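Local atomic coordinates of 15-O-acetyltransferase (Fusarium sporotrichioides, PDB entry 3FOT), a protein that transfers an acetyl group to the 15-hydroxyl of trichothecene intermediates such as 15-deacetylcalonectrin during the biosynthesis of T-2 toxin and related mycotoxins. Residues K45-L50 and N151-S156; E140-R145 and A275-V280; P447-Q452 and S482-S487. All blocks are in the same frame, centred on the assembly; numbering follows the deposited sequence.

Contact 1: residues K45-L50 and N151-S156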
# COMPACT_ATOMS: atom_id res chain seq x y z
N LYS A 45 -3.26 -12.08 12.90
CA LYS A 45 -2.76 -11.81 11.55
C LYS A 45 -1.52 -10.93 11.56
O LYS A 45 -0.55 -11.22 10.85
CB LYS A 45 -3.87 -11.17 10.72
CG LYS A 45 -5.12 -12.01 10.64
CD LYS A 45 -5.87 -11.61 9.40
CE LYS A 45 -7.33 -11.98 9.46
NZ LYS A 45 -7.51 -13.44 9.39
N ASN A 46 -1.55 -9.87 12.36
CA ASN A 46 -0.40 -8.98 12.50
C ASN A 46 0.85 -9.72 13.02
O ASN A 46 1.97 -9.47 12.55
CB ASN A 46 -0.77 -7.79 13.38
CG ASN A 46 0.17 -6.62 13.17
OD1 ASN A 46 1.19 -6.52 13.85
ND2 ASN A 46 -0.17 -5.73 12.21
N ARG A 47 0.67 -10.62 13.99
CA ARG A 47 1.79 -11.44 14.50
C ARG A 47 2.40 -12.35 13.43
O ARG A 47 3.56 -12.76 13.57
CB ARG A 47 1.39 -12.25 15.74
CG ARG A 47 1.21 -11.38 16.96
CD ARG A 47 0.95 -12.20 18.24
NE ARG A 47 0.99 -11.33 19.42
CZ ARG A 47 2.09 -10.94 20.05
NH1 ARG A 47 3.30 -11.30 19.62
NH2 ARG A 47 2.00 -10.16 21.11
N ARG A 48 1.65 -12.63 12.37
CA ARG A 48 2.11 -13.49 11.30
C ARG A 48 2.44 -12.67 10.05
O ARG A 48 2.67 -13.23 8.99
CB ARG A 48 1.06 -14.51 10.95
CG ARG A 48 0.93 -15.64 11.95
CD ARG A 48 -0.04 -16.69 11.40
NE ARG A 48 -1.43 -16.24 11.49
CZ ARG A 48 -2.42 -16.62 10.69
NH1 ARG A 48 -2.18 -17.46 9.67
NH2 ARG A 48 -3.65 -16.16 10.90
N ALA A 49 2.47 -11.34 10.21
CA ALA A 49 2.84 -10.42 9.13
C ALA A 49 1.91 -10.52 7.92
O ALA A 49 2.35 -10.28 6.79
CB ALA A 49 4.30 -10.65 8.69
N LEU A 50 0.64 -10.87 8.16
CA LEU A 50 -0.26 -11.23 7.07
C LEU A 50 -0.57 -10.08 6.13
O LEU A 50 -0.88 -10.33 4.98
CB LEU A 50 -1.56 -11.88 7.57
CG LEU A 50 -1.44 -13.25 8.27
CD1 LEU A 50 -2.83 -13.88 8.33
CD2 LEU A 50 -0.43 -14.14 7.57
N ASN A 151 6.13 -15.53 15.59
CA ASN A 151 4.83 -14.94 15.93
C ASN A 151 4.98 -13.52 16.50
O ASN A 151 4.24 -13.09 17.39
CB ASN A 151 4.08 -15.85 16.91
CG ASN A 151 2.57 -15.87 16.68
OD1 ASN A 151 1.78 -15.75 17.62
ND2 ASN A 151 2.15 -16.03 15.42
N THR A 152 5.95 -12.78 15.97
CA THR A 152 6.28 -11.45 16.46
C THR A 152 5.89 -10.43 15.38
O THR A 152 6.28 -10.63 14.23
CB THR A 152 7.79 -11.33 16.71
OG1 THR A 152 8.22 -12.33 17.65
CG2 THR A 152 8.15 -9.94 17.25
N PRO A 153 5.17 -9.34 15.74
CA PRO A 153 4.80 -8.27 14.77
C PRO A 153 6.00 -7.56 14.20
O PRO A 153 6.99 -7.35 14.89
CB PRO A 153 3.98 -7.26 15.59
CG PRO A 153 4.00 -7.73 16.98
CD PRO A 153 4.64 -9.07 17.09
N SER A 154 5.92 -7.20 12.92
CA SER A 154 6.99 -6.46 12.28
C SER A 154 7.17 -5.05 12.83
O SER A 154 6.23 -4.40 13.31
CB SER A 154 6.74 -6.42 10.77
OG SER A 154 6.70 -7.76 10.30
N LYS A 155 8.40 -4.56 12.72
CA LYS A 155 8.68 -3.17 13.02
C LYS A 155 7.88 -2.23 12.10
O LYS A 155 7.50 -2.59 10.99
CB LYS A 155 10.16 -2.90 12.81
CG LYS A 155 11.07 -3.52 13.86
CD LYS A 155 12.48 -2.99 13.59
CE LYS A 155 13.48 -3.74 14.46
NZ LYS A 155 14.83 -3.18 14.22
N SER A 156 7.65 -1.00 12.54
CA SER A 156 6.96 -0.06 11.68
C SER A 156 7.67 0.11 10.33
O SER A 156 7.02 0.16 9.27
CB SER A 156 6.79 1.31 12.35
OG SER A 156 6.21 2.23 11.43
O HOH W 1 3.56 -7.48 11.28

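Contact 2: residues E140-R145 and A275-V280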
# COMPACT_ATOMS: atom_id res chain seq x y z
N GLU A 140 12.55 -14.52 0.33
CA GLU A 140 13.36 -15.22 1.32
C GLU A 140 12.85 -14.92 2.72
O GLU A 140 12.78 -15.82 3.57
CB GLU A 140 14.81 -14.78 1.15
CG GLU A 140 15.70 -15.23 2.25
CD GLU A 140 17.06 -14.58 2.16
OE1 GLU A 140 17.64 -14.30 3.23
OE2 GLU A 140 17.52 -14.35 1.02
N MET A 141 12.46 -13.67 2.96
CA MET A 141 11.98 -13.26 4.26
C MET A 141 10.64 -13.91 4.58
O MET A 141 10.40 -14.37 5.72
CB MET A 141 11.88 -11.73 4.33
CG MET A 141 13.22 -11.05 4.41
SD MET A 141 13.01 -9.24 4.30
CE MET A 141 12.15 -8.87 5.82
N GLU A 142 9.79 -14.00 3.57
CA GLU A 142 8.50 -14.64 3.77
C GLU A 142 8.64 -16.15 3.96
O GLU A 142 7.96 -16.72 4.82
CB GLU A 142 7.55 -14.27 2.64
CG GLU A 142 7.11 -12.81 2.74
CD GLU A 142 6.42 -12.49 4.07
OE1 GLU A 142 5.68 -13.35 4.60
OE2 GLU A 142 6.63 -11.39 4.61
N GLU A 143 9.54 -16.76 3.20
CA GLU A 143 9.86 -18.19 3.42
C GLU A 143 10.46 -18.42 4.82
O GLU A 143 10.03 -19.33 5.55
CB GLU A 143 10.77 -18.72 2.30
CG GLU A 143 10.07 -18.79 0.93
CD GLU A 143 11.03 -18.79 -0.27
OE1 GLU A 143 12.25 -19.02 -0.08
OE2 GLU A 143 10.54 -18.56 -1.41
N GLY A 144 11.41 -17.56 5.20
CA GLY A 144 12.05 -17.62 6.52
C GLY A 144 11.11 -17.44 7.71
O GLY A 144 11.27 -18.12 8.73
N ARG A 145 10.15 -16.52 7.57
CA ARG A 145 9.08 -16.19 8.55
C ARG A 145 8.67 -17.36 9.43
O ARG A 145 8.53 -17.24 10.63
CB ARG A 145 7.86 -15.56 7.85
CG ARG A 145 6.84 -14.99 8.83
CD ARG A 145 5.86 -14.01 8.16
NE ARG A 145 6.57 -12.91 7.51
CZ ARG A 145 7.32 -12.02 8.15
NH1 ARG A 145 7.48 -12.12 9.48
NH2 ARG A 145 7.93 -11.06 7.47
N ALA A 275 -0.53 -20.84 2.65
CA ALA A 275 0.91 -20.99 2.57
C ALA A 275 1.53 -19.60 2.42
O ALA A 275 1.23 -18.72 3.22
CB ALA A 275 1.31 -21.96 1.44
N LEU A 276 2.35 -19.39 1.40
CA LEU A 276 3.17 -18.18 1.33
C LEU A 276 2.62 -17.13 0.37
O LEU A 276 2.08 -17.50 -0.67
CB LEU A 276 4.59 -18.55 0.91
CG LEU A 276 5.35 -19.42 1.93
CD1 LEU A 276 6.64 -20.00 1.39
CD2 LEU A 276 5.63 -18.59 3.15
N PRO A 277 2.77 -15.82 0.71
CA PRO A 277 2.39 -14.79 -0.26
C PRO A 277 3.33 -14.80 -1.44
O PRO A 277 4.56 -14.98 -1.27
CB PRO A 277 2.52 -13.47 0.53
CG PRO A 277 3.50 -13.77 1.60
CD PRO A 277 3.29 -15.23 1.96
N ARG A 278 2.78 -14.62 -2.64
CA ARG A 278 3.60 -14.57 -3.83
C ARG A 278 3.11 -13.44 -4.71
O ARG A 278 2.03 -12.91 -4.49
CB ARG A 278 3.55 -15.87 -4.61
CG ARG A 278 4.04 -17.10 -3.86
CD ARG A 278 5.50 -17.00 -3.45
NE ARG A 278 5.99 -18.27 -2.92
CZ ARG A 278 7.24 -18.49 -2.51
NH1 ARG A 278 8.15 -17.52 -2.56
NH2 ARG A 278 7.59 -19.68 -2.06
N CYS A 279 3.91 -13.08 -5.69
CA CYS A 279 3.61 -11.94 -6.56
C CYS A 279 3.91 -12.26 -8.03
O CYS A 279 4.90 -12.90 -8.31
CB CYS A 279 4.45 -10.75 -6.10
SG CYS A 279 4.00 -9.18 -6.81
N VAL A 280 3.07 -11.79 -8.96
CA VAL A 280 3.36 -11.85 -10.38
C VAL A 280 3.25 -10.43 -10.88
O VAL A 280 2.26 -9.76 -10.61
CB VAL A 280 2.40 -12.78 -11.16
CG1 VAL A 280 2.74 -12.74 -12.65
CG2 VAL A 280 2.51 -14.20 -10.65

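Contact 3: residues P447-Q452 and S482-S487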
# COMPACT_ATOMS: atom_id res chain seq x y z
N PRO A 447 10.91 10.74 -5.20
CA PRO A 447 11.61 11.44 -6.27
C PRO A 447 12.29 10.53 -7.30
O PRO A 447 12.63 9.39 -7.00
CB PRO A 447 12.67 12.25 -5.52
CG PRO A 447 12.96 11.45 -4.28
CD PRO A 447 11.66 10.74 -3.93
N HIS A 448 12.51 11.05 -8.50
CA HIS A 448 13.25 10.27 -9.51
C HIS A 448 14.72 10.03 -9.15
O HIS A 448 15.33 9.05 -9.64
CB HIS A 448 13.22 10.97 -10.85
CG HIS A 448 11.95 10.80 -11.61
ND1 HIS A 448 11.72 11.45 -12.81
CD2 HIS A 448 10.84 10.06 -11.35
CE1 HIS A 448 10.53 11.09 -13.27
NE2 HIS A 448 9.97 10.26 -12.40
N GLU A 449 15.30 10.92 -8.36
CA GLU A 449 16.70 10.78 -7.97
C GLU A 449 16.92 11.10 -6.51
O GLU A 449 16.17 11.89 -5.89
CB GLU A 449 17.64 11.67 -8.81
CG GLU A 449 17.53 11.54 -10.32
CD GLU A 449 16.51 12.47 -10.96
OE1 GLU A 449 16.04 13.43 -10.30
OE2 GLU A 449 16.21 12.26 -12.15
N ILE A 450 17.96 10.48 -5.95
CA ILE A 450 18.55 10.90 -4.70
C ILE A 450 19.73 11.79 -5.12
O ILE A 450 20.57 11.37 -5.92
CB ILE A 450 19.06 9.69 -3.88
CG1 ILE A 450 17.88 8.83 -3.43
CG2 ILE A 450 19.82 10.18 -2.64
CD1 ILE A 450 18.24 7.44 -2.89
N LYS A 451 19.75 13.01 -4.58
CA LYS A 451 20.76 14.03 -4.91
C LYS A 451 21.61 14.34 -3.68
O LYS A 451 21.16 14.17 -2.55
CB LYS A 451 20.08 15.34 -5.33
CG LYS A 451 19.36 15.23 -6.66
CD LYS A 451 18.54 16.46 -6.94
CE LYS A 451 17.83 16.29 -8.27
NZ LYS A 451 18.67 16.86 -9.33
N GLN A 452 22.84 14.79 -3.92
CA GLN A 452 23.64 15.47 -2.89
C GLN A 452 23.07 16.88 -2.79
O GLN A 452 23.17 17.68 -3.73
CB GLN A 452 25.11 15.53 -3.29
CG GLN A 452 25.99 16.17 -2.24
CD GLN A 452 27.44 16.30 -2.67
OE1 GLN A 452 27.75 16.25 -3.87
NE2 GLN A 452 28.32 16.52 -1.71
N SER A 482 2.23 3.51 -11.23
CA SER A 482 2.93 4.09 -12.34
C SER A 482 4.23 4.69 -11.86
O SER A 482 4.29 5.26 -10.78
CB SER A 482 2.09 5.21 -12.97
OG SER A 482 2.77 5.72 -14.10
N TRP A 483 5.27 4.57 -12.69
CA TRP A 483 6.53 5.26 -12.43
C TRP A 483 7.20 5.58 -13.74
O TRP A 483 7.26 4.71 -14.61
CB TRP A 483 7.41 4.35 -11.61
CG TRP A 483 8.74 4.87 -11.20
CD1 TRP A 483 9.95 4.36 -11.54
CD2 TRP A 483 8.99 5.97 -10.32
NE1 TRP A 483 10.96 5.09 -10.93
CE2 TRP A 483 10.39 6.08 -10.18
CE3 TRP A 483 8.16 6.88 -9.64
CZ2 TRP A 483 11.00 7.06 -9.38
CZ3 TRP A 483 8.77 7.86 -8.84
CH2 TRP A 483 10.18 7.93 -8.72
N ARG A 484 7.68 6.82 -13.90
CA ARG A 484 8.38 7.22 -15.16
C ARG A 484 7.51 6.89 -16.38
O ARG A 484 8.01 6.40 -17.43
CB ARG A 484 9.74 6.56 -15.27
CG ARG A 484 10.70 7.04 -14.18
CD ARG A 484 11.99 6.27 -14.26
NE ARG A 484 12.94 6.72 -13.26
CZ ARG A 484 13.77 7.77 -13.41
NH1 ARG A 484 14.61 8.08 -12.43
NH2 ARG A 484 13.79 8.48 -14.55
N ASP A 485 6.22 7.19 -16.22
CA ASP A 485 5.16 7.03 -17.26
C ASP A 485 4.89 5.59 -17.67
O ASP A 485 4.22 5.35 -18.69
CB ASP A 485 5.48 7.83 -18.52
CG ASP A 485 5.25 9.31 -18.34
OD1 ASP A 485 4.27 9.71 -17.67
OD2 ASP A 485 6.04 10.06 -18.93
N ALA A 486 5.39 4.62 -16.90
CA ALA A 486 5.11 3.22 -17.18
C ALA A 486 4.22 2.66 -16.08
O ALA A 486 4.54 2.79 -14.90
CB ALA A 486 6.41 2.43 -17.27
N SER A 487 3.13 2.00 -16.49
CA SER A 487 2.22 1.34 -15.54
C SER A 487 2.66 -0.09 -15.25
O SER A 487 3.00 -0.85 -16.15
CB SER A 487 0.77 1.35 -16.06
OG SER A 487 0.31 2.69 -16.20

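Contact 1: residues K45-L50 and N151-S156
R47 lies across N151 at about a right angle, its aliphatic chain against the carbonyl and amide of that residue. CB, CG and CD all pass close to N151 O; the chain is extended as far as NE, and the guanidinium is then turned about its last bond with NH1 toward the same oxygen. NH1 of R47 donates to N151 O at 3.0 Å, the N-H...O angle being 160°; the acceptor sits at the guanidinium edge and the donor in the carbonyl plane. The N151 amide is tilted 29° from the guanidinium, with OD1 3.7 Å from R47 CD, while its ND2 touches CG of R48. P153 lies alongside R47, pointing the same way, its CD 3.6 Å from R47 NH1. At another corner of the ring, CB of P153 packs 3.4 Å from N46 OD1; the amide itself is held by ND2, bonded to V40 O and N185 OD1. A water links the backbones, donating to N46 O at 2.8 Å and accepting from S154 N. A49, with positive phi, is the C-prime residue of the Schellman motif that ends helix 43-46. R47 NE also forms a salt bridge with E43, and S154 OG bonds to D52. The loop before strand 158-163 is thus fastened to the helix end largely through its main-chain polar atoms, and E43 probably offsets the charge of the arginine that grips it.

Contact 2: residues E140-R145 and A275-V280
The helical segment 140-145 packs on the start of strand 277-283, the backbones coming nearest at E142 and L276, whose CA atoms are 6.8 Å apart. L276 points at the helix and divides its two methyls: CD2 rests 3.4 Å from E142 O, and CD1 meets E143 CG at 3.7 Å. P277 crosses E142 at about a right angle, its CG 3.7 Å from OE1. Beyond them R278, bent at chi2 (-62°), brings its guanidinium end-on to E143, with both NH1 and NH2 directed at the single oxygen OE2. The NH1 bond is the shorter and straighter, 2.8 Å at 160°, and uses the anti lone pair; NH2 lies 3.2 Å from the same OE2. Carboxylate and guanidinium planes stand 69° apart, yet OE2 stays in the guanidinium plane. E142 turns instead to R145, which grips it side-on, NE to OE1 at 3.1 Å and NH2 to OE2, both from above the carboxylate plane, while Y54 and N470 also bond to OE2. D495 takes NE of R278 in a second salt bridge. E142 and E143 are therefore probably ionised; R145 probably balances the buried E142, whereas R278 is shared by two acids.

Contact 3: residues P447-Q452 and S482-S487
Three first torsions place the groups of the cluster formed by W483, H448 and R484. W483 has CG anti to its own backbone N (chi1 -178°), whereas in H448 and R484 CG is anti to the carbonyl carbon, and R484 then stays extended as far as NE. H448 runs antiparallel to both partners. It turns its edge to the indole: CD2 of H448 stands over the six-membered ring, 3.4 Å from W483 CH2, in a T-shaped pair with centroids 4.9 Å apart and planes at 85°. One imidazole face receives R484. Its guanidinium lies flat on the ring, centres 4.2 Å apart and planes at 20°, with CZ offset toward the ring rim, and R484 CG adds a CH-pi contact near the other end of the imidazole, 3.8 Å from H448 NE2. Because R484 CG also lies over the indole face that H448 meets, the three side chains interlock. The indole edge is met by P447 O, 3.3 Å from W483 CH2. NH1 of R484 comes within 3.0 Å of H448 O, and E449 OE2 is near this nitrogen but beyond salt-bridge distance.

The polar ends are fixed from outside: E443 accepts from H448 NE2 and from the backbone N of R484, while V462 O takes both W483 NE1 and R484 NE. R484 belongs to the type I' turn from W483 to A486, which joins strands 477-483 and 486-494 as a tight beta hairpin. P447 and H448 lead into strand 449-452, outermost in the six-stranded sheet, so the contact joins two sheets of this BAHD-superfamily acyltransferase, away from the substrate-binding H414. Strand 457-469, the neighbour of 449-452, supplies V462 as well as I465, which touches W483, and helix 191-205 reaches P447 and I450 through F202.

Overall arrangement
From the N terminus, the end of helix 43-46 is met by the loop at 151-156, so contact 1 closes a span of 100 residues. Helix 134-147 lies within that span, and its residues 140-145 then pair with 275-280 in contact 2. The two loops therefore cross, and they meet in space where R145 packs on R48 and A49. Contact 3 opens only after both have closed and spans 29 residues, including strand 457-469; its centre is about 30 Å from that of contact 1, across the chain's centre. Contacts 2 and 3 share the four-stranded sheet: strand 277-283 borders 486-494. Contact 2 ties that sheet to helix 134-147, contact 3 to the edge of the six-stranded sheet.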